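Local coordinates for carbon monoxide oxidation system transcription regulator CooA-1 (Carboxydothermus hydrogenoformans, PDB 2FMY), which senses carbon monoxide through a bound haem and, as a dimeric regulator of the CRP family, probably activates transcription of genes for carbon monoxide oxidation, at residues G54-Y59 and A84-M89; D76-H81 and V117-D122; G167-E172 and N201-L206. All blocks are in the same frame, centred on the assembly; numbering follows the deposited sequence.

Interaction 1 (G54-Y59 and A84-M89); sequences GRVRVY and AFIQAM
Two neighbouring antiparallel strands of the cupin-type beta-roll, the cyclic nucleotide-binding fold of CRP relatives, join here: Tyr59 sits opposite Phe85 and Arg57 opposite Gln87 in hydrogen-bonded pairs, while Val56-Ala88 and Val58-Ile86 form the non-hydrogen-bonded ones. Arg57 N gives a bond of 2.7 Å to Gln87 O, and Arg57 O takes Gln87 N in return at 2.9 Å. Beyond the last bridge, Met89 N still reaches Arg55 O at 2.8 Å. One sheet face carries Val56, Val58, Ile86 and Ala88, branched or small apolar residues suited to the interior, where Phe78 packs on Val58 and Ile86. The other face carries longer, partly polar side chains. Arg57 and Gln87 both extend with CG anti to the backbone N (chi1 -175° and -178°), which lays them side by side; Arg57 NH2 then donates a hydrogen bond of 3.2 Å to Gln87 OE1, which lies near the guanidinium plane. Glu66 pairs with the same NH2, and Gln87 NE2 bonds Lys35 O, leaving the two long chains well fixed. The Tyr59 ring is sandwiched: Arg57 NH2 lies 3.6 Å above the centre of one face, and on the opposite face Phe85 CB makes a CH-pi contact 3.7 Å from the ring centroid.

Interaction 2 (D76-H81 and V117-D122); sequences DIFCTH and VKVLGD. With HEM (protoporphyrin IX containing Fe), chain E.
Val119 pushes its two methyls against strand 77-79, and this buried patch is the close-packed part of the contact. Val119 CG1 lies 3.6 Å from Ile77 O and 4.1 Å from Phe78 CD1, while Val119 CG2 is 3.8 Å from Asp76 OD1. A beta-branched valine suits the spot, because its short forked side chain can meet backbone and ring together. Toward the partly exposed Lys118 the contact thins to a single polar link. Bends at chi3 and chi4 (81° and 75°) curl the lysine back, and Lys118 NZ forms a salt bridge of 2.7 Å with Asp76 OD1, meeting it on the syn side but somewhat out of the carboxylate plane. Asn115 ND2 also donates to OD1 and Glu73 N to OD2, which fixes the rotation of the carboxylate and probably favours its charged form. In this CRP-family fold, helix 111-135 lies along the dimer interface, with Leu120 packing on Leu124 of the second subunit, while the strand side leads into the haem pocket. Phe78 CD1 approaches haem CAC at 3.5 Å, and Leu120 CD2 comes from the helix to the haem rim. His81 NE2 ligates the iron at 2.2 Å. Asn46 OD1 holds His81 ND1, and Cys79 SG lies 3.4 Å above the centre of the His81 imidazole ring.

Interaction 3 (G167-E172 and N201-L206); sequences GLNTEE and NQRTLL
Gln202 and Arg203 reach across to Asn169 and Thr170 in two different ways. The Gln202 side chain crosses that of Thr170 at about a right angle and places OE1 at the start of helix 170-177, where Thr170 N donates to Gln202 OE1 at 3.1 Å, in the carbonyl plane and on a lone pair. A water bound to the same oxygen also receives Glu171 N, so this neutral amide serves two N-H groups of the first turn, one directly and one through water. Arg203 instead runs alongside Asn169, pointing the same way, and spreads its guanidinium over Asn169 CB, which lies 3.7 Å from the plane; guanidinium and side-chain amide are turned 63° apart. Arg203 CG rests 3.4 Å from Leu168 O. Glu172 OE1, 4.0 Å from Arg203 NH2 and well out of the guanidinium plane, offers charge attraction alone. Glu172 OE1 is instead bonded to Asn169 N at 3.0 Å through its anti lone pair, while Asn169 OD1 accepts from Glu172 N. Within 201-206, Asn201 OD1 accepts from Arg203 N in an Asx turn, which shapes the loop carrying Gln202 and Arg203. The reciprocal Asn169-Glu172 bonds form a capping box, here opening the first helix of a Crp-like helix-turn-helix, with the turn before strand 204-207 packed against it.

In the fold
Interactions 1 and 2 belong to the sensing half of the chain and touch each other: they meet at Phe78, whose ring is shared between the facing sheets of the beta-roll and also touches the haem and helix 111-135. Interaction 1 is a strand-to-strand pairing, partly buried, with regular backbone bonds; interaction 2, strand against helix, is more deeply buried and relies on side chains, with haem ligation close by. Interaction 3 lies in the helix-turn-helix region on the opposite side of the chain's centre, with nearest atoms about 22 Å from interaction 1 and 19 Å from interaction 2. Being at the surface, it uses polar side chains, helix capping and water bridges in place of an apolar interior.

Interaction 1 (G54-Y59 and A84-M89)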
loop_
_atom_site.group_PDB
_atom_site.type_symbol
_atom_site.label_atom_id
_atom_site.label_comp_id
_atom_site.label_asym_id
_atom_site.label_seq_id
_atom_site.Cartn_x
_atom_site.Cartn_y
_atom_site.Cartn_z
ATOM N N GLY A 54 -0.183 -23.972 -4.953
ATOM C CA GLY A 54 -1.458 -23.361 -5.265
ATOM C C GLY A 54 -1.293 -21.879 -5.465
ATOM O O GLY A 54 -0.188 -21.392 -5.707
ATOM N N ARG A 55 -2.409 -21.165 -5.387
ATOM C CA ARG A 55 -2.431 -19.723 -5.588
ATOM C C ARG A 55 -3.521 -19.150 -4.699
ATOM O O ARG A 55 -4.617 -19.723 -4.582
ATOM C CB ARG A 55 -2.687 -19.354 -7.060
ATOM C CG ARG A 55 -1.462 -19.524 -7.984
ATOM C CD ARG A 55 -1.779 -19.324 -9.488
ATOM N NE ARG A 55 -2.404 -18.023 -9.760
ATOM C CZ ARG A 55 -2.249 -17.322 -10.887
ATOM N NH1 ARG A 55 -1.463 -17.776 -11.863
ATOM N NH2 ARG A 55 -2.866 -16.154 -11.038
ATOM N N VAL A 56 -3.215 -18.014 -4.088
ATOM C CA VAL A 56 -4.076 -17.430 -3.077
ATOM C C VAL A 56 -4.333 -15.970 -3.430
ATOM O O VAL A 56 -3.403 -15.208 -3.708
ATOM C CB VAL A 56 -3.427 -17.571 -1.662
ATOM C CG1 VAL A 56 -4.078 -16.653 -0.656
ATOM C CG2 VAL A 56 -3.494 -19.020 -1.177
ATOM N N ARG A 57 -5.604 -15.591 -3.434
ATOM C CA ARG A 57 -5.998 -14.225 -3.721
ATOM C C ARG A 57 -6.156 -13.428 -2.428
ATOM O O ARG A 57 -6.871 -13.855 -1.506
ATOM C CB ARG A 57 -7.304 -14.201 -4.519
ATOM C CG ARG A 57 -7.705 -12.800 -4.966
ATOM C CD ARG A 57 -8.803 -12.823 -6.002
ATOM N NE ARG A 57 -10.091 -13.239 -5.447
ATOM C CZ ARG A 57 -11.108 -12.418 -5.196
ATOM N NH1 ARG A 57 -11.009 -11.114 -5.442
ATOM N NH2 ARG A 57 -12.237 -12.911 -4.696
ATOM N N VAL A 58 -5.465 -12.294 -2.365
ATOM C CA VAL A 58 -5.636 -11.318 -1.299
ATOM C C VAL A 58 -6.502 -10.187 -1.851
ATOM O O VAL A 58 -6.180 -9.599 -2.892
ATOM C CB VAL A 58 -4.273 -10.770 -0.793
ATOM C CG1 VAL A 58 -4.468 -9.792 0.367
ATOM C CG2 VAL A 58 -3.335 -11.936 -0.372
ATOM N N TYR A 59 -7.612 -9.905 -1.172
ATOM C CA TYR A 59 -8.591 -8.933 -1.672
ATOM C C TYR A 59 -9.381 -8.183 -0.597
ATOM O O TYR A 59 -9.498 -8.631 0.538
ATOM C CB TYR A 59 -9.556 -9.619 -2.658
ATOM C CG TYR A 59 -10.447 -10.671 -2.037
ATOM C CD1 TYR A 59 -9.948 -11.932 -1.700
ATOM C CD2 TYR A 59 -11.794 -10.409 -1.801
ATOM C CE1 TYR A 59 -10.775 -12.901 -1.127
ATOM C CE2 TYR A 59 -12.626 -11.363 -1.231
ATOM C CZ TYR A 59 -12.112 -12.608 -0.906
ATOM O OH TYR A 59 -12.937 -13.549 -0.350
ATOM N N ALA A 84 -7.707 -7.530 4.856
ATOM C CA ALA A 84 -8.104 -8.196 3.616
ATOM C C ALA A 84 -8.605 -9.623 3.840
ATOM O O ALA A 84 -8.275 -10.260 4.846
ATOM C CB ALA A 84 -6.939 -8.196 2.641
ATOM N N PHE A 85 -9.419 -10.102 2.902
ATOM C CA PHE A 85 -9.818 -11.498 2.847
ATOM C C PHE A 85 -8.758 -12.281 2.060
ATOM O O PHE A 85 -8.023 -11.709 1.235
ATOM C CB PHE A 85 -11.193 -11.660 2.196
ATOM C CG PHE A 85 -12.340 -11.152 3.037
ATOM C CD1 PHE A 85 -13.094 -12.032 3.810
ATOM C CD2 PHE A 85 -12.674 -9.798 3.048
ATOM C CE1 PHE A 85 -14.164 -11.584 4.583
ATOM C CE2 PHE A 85 -13.751 -9.331 3.815
ATOM C CZ PHE A 85 -14.498 -10.228 4.584
ATOM N N ILE A 86 -8.664 -13.576 2.342
ATOM C CA ILE A 86 -7.661 -14.433 1.707
ATOM C C ILE A 86 -8.343 -15.714 1.242
ATOM O O ILE A 86 -8.886 -16.459 2.057
ATOM C CB ILE A 86 -6.472 -14.724 2.667
ATOM C CG1 ILE A 86 -5.747 -13.418 3.032
ATOM C CG2 ILE A 86 -5.489 -15.707 2.045
ATOM C CD1 ILE A 86 -4.699 -13.572 4.132
ATOM N N GLN A 87 -8.335 -15.944 -0.073
ATOM C CA GLN A 87 -9.065 -17.058 -0.682
ATOM C C GLN A 87 -8.151 -17.905 -1.560
ATOM O O GLN A 87 -7.288 -17.368 -2.253
ATOM C CB GLN A 87 -10.228 -16.518 -1.515
ATOM C CG GLN A 87 -11.109 -17.571 -2.180
ATOM C CD GLN A 87 -12.206 -16.954 -3.036
ATOM O OE1 GLN A 87 -11.971 -15.988 -3.757
ATOM N NE2 GLN A 87 -13.407 -17.511 -2.958
ATOM N N ALA A 88 -8.355 -19.224 -1.527
ATOM C CA ALA A 88 -7.633 -20.157 -2.390
ATOM C C ALA A 88 -8.230 -20.126 -3.793
ATOM O O ALA A 88 -9.425 -20.374 -3.974
ATOM C CB ALA A 88 -7.685 -21.572 -1.817
ATOM N N MET A 89 -7.403 -19.810 -4.785
ATOM C CA MET A 89 -7.876 -19.750 -6.174
ATOM C C MET A 89 -7.892 -21.126 -6.805
ATOM O O MET A 89 -8.493 -21.336 -7.866
ATOM C CB MET A 89 -7.017 -18.802 -6.998
ATOM C CG MET A 89 -7.391 -17.350 -6.809
ATOM S SD MET A 89 -6.035 -16.295 -7.351
ATOM C CE MET A 89 -6.213 -16.456 -9.138
#

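Interaction 2 (D76-H81 and V117-D122)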
loop_
_atom_site.group_PDB
_atom_site.type_symbol
_atom_site.label_atom_id
_atom_site.label_comp_id
_atom_site.label_asym_id
_atom_site.label_seq_id
_atom_site.Cartn_x
_atom_site.Cartn_y
_atom_site.Cartn_z
ATOM N N ASP A 76 5.492 -17.488 -1.711
ATOM C CA ASP A 76 5.101 -16.177 -1.195
ATOM C C ASP A 76 4.626 -16.211 0.248
ATOM O O ASP A 76 3.901 -17.113 0.648
ATOM C CB ASP A 76 4.024 -15.539 -2.078
ATOM C CG ASP A 76 4.575 -15.017 -3.395
ATOM O OD1 ASP A 76 5.786 -14.724 -3.492
ATOM O OD2 ASP A 76 3.777 -14.900 -4.347
ATOM N N ILE A 77 5.015 -15.182 0.994
ATOM C CA ILE A 77 4.656 -14.991 2.397
ATOM C C ILE A 77 3.487 -14.008 2.521
ATOM O O ILE A 77 3.424 -13.015 1.807
ATOM C CB ILE A 77 5.859 -14.418 3.214
ATOM C CG1 ILE A 77 7.025 -15.414 3.306
ATOM C CG2 ILE A 77 5.444 -13.980 4.604
ATOM C CD1 ILE A 77 6.789 -16.621 4.228
ATOM N N PHE A 78 2.560 -14.300 3.427
ATOM C CA PHE A 78 1.582 -13.309 3.860
ATOM C C PHE A 78 1.203 -13.576 5.315
ATOM O O PHE A 78 1.827 -14.403 5.968
ATOM C CB PHE A 78 0.363 -13.232 2.912
ATOM C CG PHE A 78 -0.300 -11.871 2.901
ATOM C CD1 PHE A 78 0.427 -10.728 2.551
ATOM C CD2 PHE A 78 -1.634 -11.728 3.271
ATOM C CE1 PHE A 78 -0.171 -9.477 2.583
ATOM C CE2 PHE A 78 -2.234 -10.483 3.296
ATOM C CZ PHE A 78 -1.507 -9.357 2.950
ATOM N N CYS A 79 0.210 -12.861 5.825
ATOM C CA CYS A 79 -0.171 -12.964 7.237
ATOM C C CYS A 79 -1.677 -12.846 7.424
ATOM O O CYS A 79 -2.424 -12.612 6.466
ATOM C CB CYS A 79 0.523 -11.879 8.050
ATOM S SG CYS A 79 -0.118 -10.233 7.698
ATOM N N THR A 80 -2.113 -12.997 8.669
ATOM C CA THR A 80 -3.522 -12.966 8.990
ATOM C C THR A 80 -3.926 -11.688 9.728
ATOM O O THR A 80 -5.026 -11.615 10.246
ATOM C CB THR A 80 -3.932 -14.192 9.846
ATOM O OG1 THR A 80 -3.350 -14.085 11.147
ATOM C CG2 THR A 80 -3.467 -15.496 9.206
ATOM N N HIS A 81 -3.049 -10.686 9.788
ATOM C CA HIS A 81 -3.361 -9.481 10.585
ATOM C C HIS A 81 -3.599 -8.227 9.740
ATOM O O HIS A 81 -3.305 -7.104 10.160
ATOM C CB HIS A 81 -2.352 -9.251 11.732
ATOM C CG HIS A 81 -0.934 -9.081 11.276
ATOM N ND1 HIS A 81 -0.001 -10.093 11.358
ATOM C CD2 HIS A 81 -0.294 -8.023 10.722
ATOM C CE1 HIS A 81 1.154 -9.662 10.882
ATOM N NE2 HIS A 81 1.004 -8.411 10.489
ATOM N N VAL A 117 9.211 -7.985 0.852
ATOM C CA VAL A 117 9.381 -6.752 0.063
ATOM C C VAL A 117 8.712 -6.857 -1.318
ATOM O O VAL A 117 7.996 -5.950 -1.734
ATOM C CB VAL A 117 10.893 -6.409 -0.085
ATOM C CG1 VAL A 117 11.136 -5.480 -1.248
ATOM C CG2 VAL A 117 11.452 -5.830 1.226
ATOM N N LYS A 118 8.965 -7.966 -2.016
ATOM C CA LYS A 118 8.329 -8.302 -3.303
ATOM C C LYS A 118 6.791 -8.354 -3.215
ATOM O O LYS A 118 6.087 -7.727 -4.017
ATOM C CB LYS A 118 8.883 -9.640 -3.811
ATOM C CG LYS A 118 8.276 -10.142 -5.107
ATOM C CD LYS A 118 8.778 -11.543 -5.457
ATOM C CE LYS A 118 8.021 -12.631 -4.689
ATOM N NZ LYS A 118 6.639 -12.873 -5.222
ATOM N N VAL A 119 6.286 -9.102 -2.234
ATOM C CA VAL A 119 4.854 -9.219 -2.001
ATOM C C VAL A 119 4.232 -7.869 -1.623
ATOM O O VAL A 119 3.256 -7.452 -2.250
ATOM C CB VAL A 119 4.525 -10.291 -0.911
ATOM C CG1 VAL A 119 3.017 -10.304 -0.582
ATOM C CG2 VAL A 119 4.985 -11.673 -1.365
ATOM N N LEU A 120 4.795 -7.186 -0.623
ATOM C CA LEU A 120 4.233 -5.904 -0.170
ATOM C C LEU A 120 4.274 -4.829 -1.260
ATOM O O LEU A 120 3.356 -4.023 -1.362
ATOM C CB LEU A 120 4.900 -5.400 1.113
ATOM C CG LEU A 120 4.652 -6.150 2.431
ATOM C CD1 LEU A 120 5.578 -5.607 3.526
ATOM C CD2 LEU A 120 3.167 -6.094 2.884
ATOM N N GLY A 121 5.336 -4.833 -2.065
ATOM C CA GLY A 121 5.447 -3.954 -3.231
ATOM C C GLY A 121 4.341 -4.176 -4.259
ATOM O O GLY A 121 3.745 -3.219 -4.751
ATOM N N ASP A 122 4.065 -5.439 -4.578
ATOM C CA ASP A 122 2.974 -5.793 -5.494
ATOM C C ASP A 122 1.587 -5.420 -4.966
ATOM O O ASP A 122 0.758 -4.958 -5.731
ATOM C CB ASP A 122 3.018 -7.278 -5.871
ATOM C CG ASP A 122 3.971 -7.565 -7.030
ATOM O OD1 ASP A 122 4.614 -8.635 -7.027
ATOM O OD2 ASP A 122 4.076 -6.732 -7.951
HETATM C CHA HEM E . 0.380 -4.638 10.253
HETATM C CHB HEM E . 3.759 -6.656 13.084
HETATM C CHC HEM E . 4.670 -9.932 9.593
HETATM C CHD HEM E . 2.020 -7.308 6.471
HETATM C C1A HEM E . 1.165 -4.931 11.351
HETATM C C2A HEM E . 1.057 -4.332 12.677
HETATM C C3A HEM E . 1.996 -4.882 13.470
HETATM C C4A HEM E . 2.720 -5.858 12.668
HETATM C CMA HEM E . 2.247 -4.552 14.973
HETATM C CAA HEM E . 0.049 -3.225 13.072
HETATM C CBA HEM E . 0.792 -1.908 12.846
HETATM C CGA HEM E . 0.071 -0.711 13.417
HETATM O O1A HEM E . -0.197 -0.670 14.652
HETATM O O2A HEM E . -0.228 0.221 12.631
HETATM C C1B HEM E . 4.334 -7.689 12.372
HETATM C C2B HEM E . 5.454 -8.492 12.811
HETATM C C3B HEM E . 5.710 -9.404 11.848
HETATM C C4B HEM E . 4.759 -9.206 10.767
HETATM C CMB HEM E . 6.184 -8.284 14.160
HETATM C CAB HEM E . 6.818 -10.477 11.829
HETATM C CBB HEM E . 7.302 -11.027 12.940
HETATM C C1C HEM E . 4.015 -9.551 8.441
HETATM C C2C HEM E . 3.958 -10.260 7.174
HETATM C C3C HEM E . 3.231 -9.522 6.309
HETATM C C4C HEM E . 2.796 -8.323 6.999
HETATM C CMC HEM E . 4.619 -11.629 6.888
HETATM C CAC HEM E . 2.880 -9.857 4.839
HETATM C CBC HEM E . 3.853 -9.953 3.922
HETATM C C1D HEM E . 1.287 -6.372 7.179
HETATM C C2D HEM E . 0.288 -5.470 6.629
HETATM C C3D HEM E . -0.209 -4.636 7.813
HETATM C C4D HEM E . 0.515 -5.114 8.961
HETATM C CMD HEM E . -0.165 -5.354 5.159
HETATM C CAD HEM E . -1.293 -3.539 7.775
HETATM C CBD HEM E . -2.602 -4.303 7.875
HETATM C CGD HEM E . -3.803 -3.417 7.677
HETATM O O1D HEM E . -4.899 -3.955 7.425
HETATM O O2D HEM E . -3.672 -2.175 7.787
HETATM N NA HEM E . 2.188 -5.855 11.391
HETATM N NB HEM E . 3.936 -8.155 11.128
HETATM N NC HEM E . 3.289 -8.388 8.291
HETATM N ND HEM E . 1.382 -6.118 8.544
HETATM FE FE HEM E . 2.607 -7.140 9.813
#

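Interaction 3 (G167-E172 and N201-L206)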
loop_
_atom_site.group_PDB
_atom_site.type_symbol
_atom_site.label_atom_id
_atom_site.label_comp_id
_atom_site.label_asym_id
_atom_site.label_seq_id
_atom_site.Cartn_x
_atom_site.Cartn_y
_atom_site.Cartn_z
ATOM N N GLY A 167 -4.600 10.808 -32.598
ATOM C CA GLY A 167 -4.873 12.018 -33.372
ATOM C C GLY A 167 -4.972 13.262 -32.508
ATOM O O GLY A 167 -5.139 14.367 -33.020
ATOM N N LEU A 168 -4.865 13.069 -31.196
ATOM C CA LEU A 168 -5.014 14.137 -30.211
ATOM C C LEU A 168 -3.889 14.036 -29.188
ATOM O O LEU A 168 -3.435 12.932 -28.871
ATOM C CB LEU A 168 -6.381 14.039 -29.510
ATOM C CG LEU A 168 -7.651 14.151 -30.375
ATOM C CD1 LEU A 168 -8.909 13.895 -29.553
ATOM C CD2 LEU A 168 -7.743 15.491 -31.083
ATOM N N ASN A 169 -3.417 15.186 -28.710
ATOM C CA ASN A 169 -2.463 15.214 -27.601
ATOM C C ASN A 169 -3.207 15.148 -26.258
ATOM O O ASN A 169 -4.440 15.117 -26.240
ATOM C CB ASN A 169 -1.476 16.396 -27.716
ATOM C CG ASN A 169 -2.120 17.760 -27.465
ATOM O OD1 ASN A 169 -3.117 17.885 -26.749
ATOM N ND2 ASN A 169 -1.521 18.798 -28.038
ATOM N N THR A 170 -2.471 15.107 -25.150
ATOM C CA THR A 170 -3.062 14.855 -23.825
ATOM C C THR A 170 -4.090 15.915 -23.426
ATOM O O THR A 170 -5.149 15.575 -22.895
ATOM C CB THR A 170 -1.973 14.699 -22.733
ATOM O OG1 THR A 170 -0.995 13.748 -23.178
ATOM C CG2 THR A 170 -2.578 14.207 -21.409
ATOM N N GLU A 171 -3.790 17.186 -23.701
ATOM C CA GLU A 171 -4.737 18.280 -23.456
ATOM C C GLU A 171 -6.026 18.152 -24.274
ATOM O O GLU A 171 -7.124 18.363 -23.748
ATOM C CB GLU A 171 -4.093 19.651 -23.720
ATOM C CG GLU A 171 -3.562 20.364 -22.474
ATOM C CD GLU A 171 -4.657 20.818 -21.494
ATOM O OE1 GLU A 171 -5.867 20.679 -21.797
ATOM O OE2 GLU A 171 -4.295 21.321 -20.404
ATOM N N GLU A 172 -5.887 17.816 -25.555
ATOM C CA GLU A 172 -7.037 17.688 -26.443
ATOM C C GLU A 172 -7.941 16.515 -26.046
ATOM O O GLU A 172 -9.174 16.635 -26.108
ATOM C CB GLU A 172 -6.591 17.567 -27.900
ATOM C CG GLU A 172 -6.158 18.886 -28.531
ATOM C CD GLU A 172 -5.326 18.705 -29.789
ATOM O OE1 GLU A 172 -4.719 17.633 -29.965
ATOM O OE2 GLU A 172 -5.266 19.646 -30.604
ATOM N N ASN A 201 4.329 8.653 -27.326
ATOM C CA ASN A 201 4.324 10.104 -27.116
ATOM C C ASN A 201 2.898 10.481 -26.719
ATOM O O ASN A 201 2.127 9.609 -26.308
ATOM C CB ASN A 201 4.795 10.851 -28.376
ATOM C CG ASN A 201 4.120 10.356 -29.642
ATOM O OD1 ASN A 201 2.895 10.247 -29.705
ATOM N ND2 ASN A 201 4.914 10.049 -30.658
ATOM N N GLN A 202 2.531 11.753 -26.861
ATOM C CA GLN A 202 1.191 12.202 -26.463
ATOM C C GLN A 202 0.070 11.680 -27.360
ATOM O O GLN A 202 -1.092 11.642 -26.941
ATOM C CB GLN A 202 1.131 13.723 -26.387
ATOM C CG GLN A 202 1.990 14.313 -25.269
ATOM C CD GLN A 202 1.617 15.734 -24.952
ATOM O OE1 GLN A 202 0.449 16.039 -24.713
ATOM N NE2 GLN A 202 2.608 16.617 -24.935
ATOM N N ARG A 203 0.428 11.244 -28.570
ATOM C CA ARG A 203 -0.544 10.907 -29.619
ATOM C C ARG A 203 -0.539 9.439 -30.034
ATOM O O ARG A 203 -1.457 8.985 -30.718
ATOM C CB ARG A 203 -0.276 11.757 -30.860
ATOM C CG ARG A 203 -0.549 13.231 -30.682
ATOM C CD ARG A 203 -0.540 13.945 -32.028
ATOM N NE ARG A 203 -1.057 15.314 -31.926
ATOM C CZ ARG A 203 -0.388 16.323 -31.376
ATOM N NH1 ARG A 203 0.823 16.118 -30.871
ATOM N NH2 ARG A 203 -0.925 17.538 -31.323
ATOM N N THR A 204 0.497 8.709 -29.639
ATOM C CA THR A 204 0.707 7.341 -30.109
ATOM C C THR A 204 0.880 6.399 -28.936
ATOM O O THR A 204 1.675 6.656 -28.040
ATOM C CB THR A 204 1.941 7.263 -31.043
ATOM O OG1 THR A 204 1.799 8.217 -32.101
ATOM C CG2 THR A 204 2.093 5.872 -31.657
ATOM N N LEU A 205 0.107 5.321 -28.934
ATOM C CA LEU A 205 0.187 4.328 -27.880
ATOM C C LEU A 205 0.449 2.978 -28.493
ATOM O O LEU A 205 0.015 2.714 -29.607
ATOM C CB LEU A 205 -1.128 4.241 -27.083
ATOM C CG LEU A 205 -1.771 5.499 -26.480
ATOM C CD1 LEU A 205 -3.035 5.115 -25.681
ATOM C CD2 LEU A 205 -0.778 6.304 -25.617
ATOM N N LEU A 206 1.158 2.134 -27.751
ATOM C CA LEU A 206 1.256 0.709 -28.061
ATOM C C LEU A 206 0.403 -0.040 -27.054
ATOM O O LEU A 206 0.680 0.007 -25.866
ATOM C CB LEU A 206 2.714 0.230 -27.986
ATOM C CG LEU A 206 3.704 0.978 -28.888
ATOM C CD1 LEU A 206 5.145 0.566 -28.599
ATOM C CD2 LEU A 206 3.355 0.785 -30.379
HETATM O O HOH W 1 -2.105 10.085 -33.575
HETATM O O HOH W 2 -1.531 11.222 -24.419
HETATM O O HOH W 3 -0.877 18.100 -24.110
#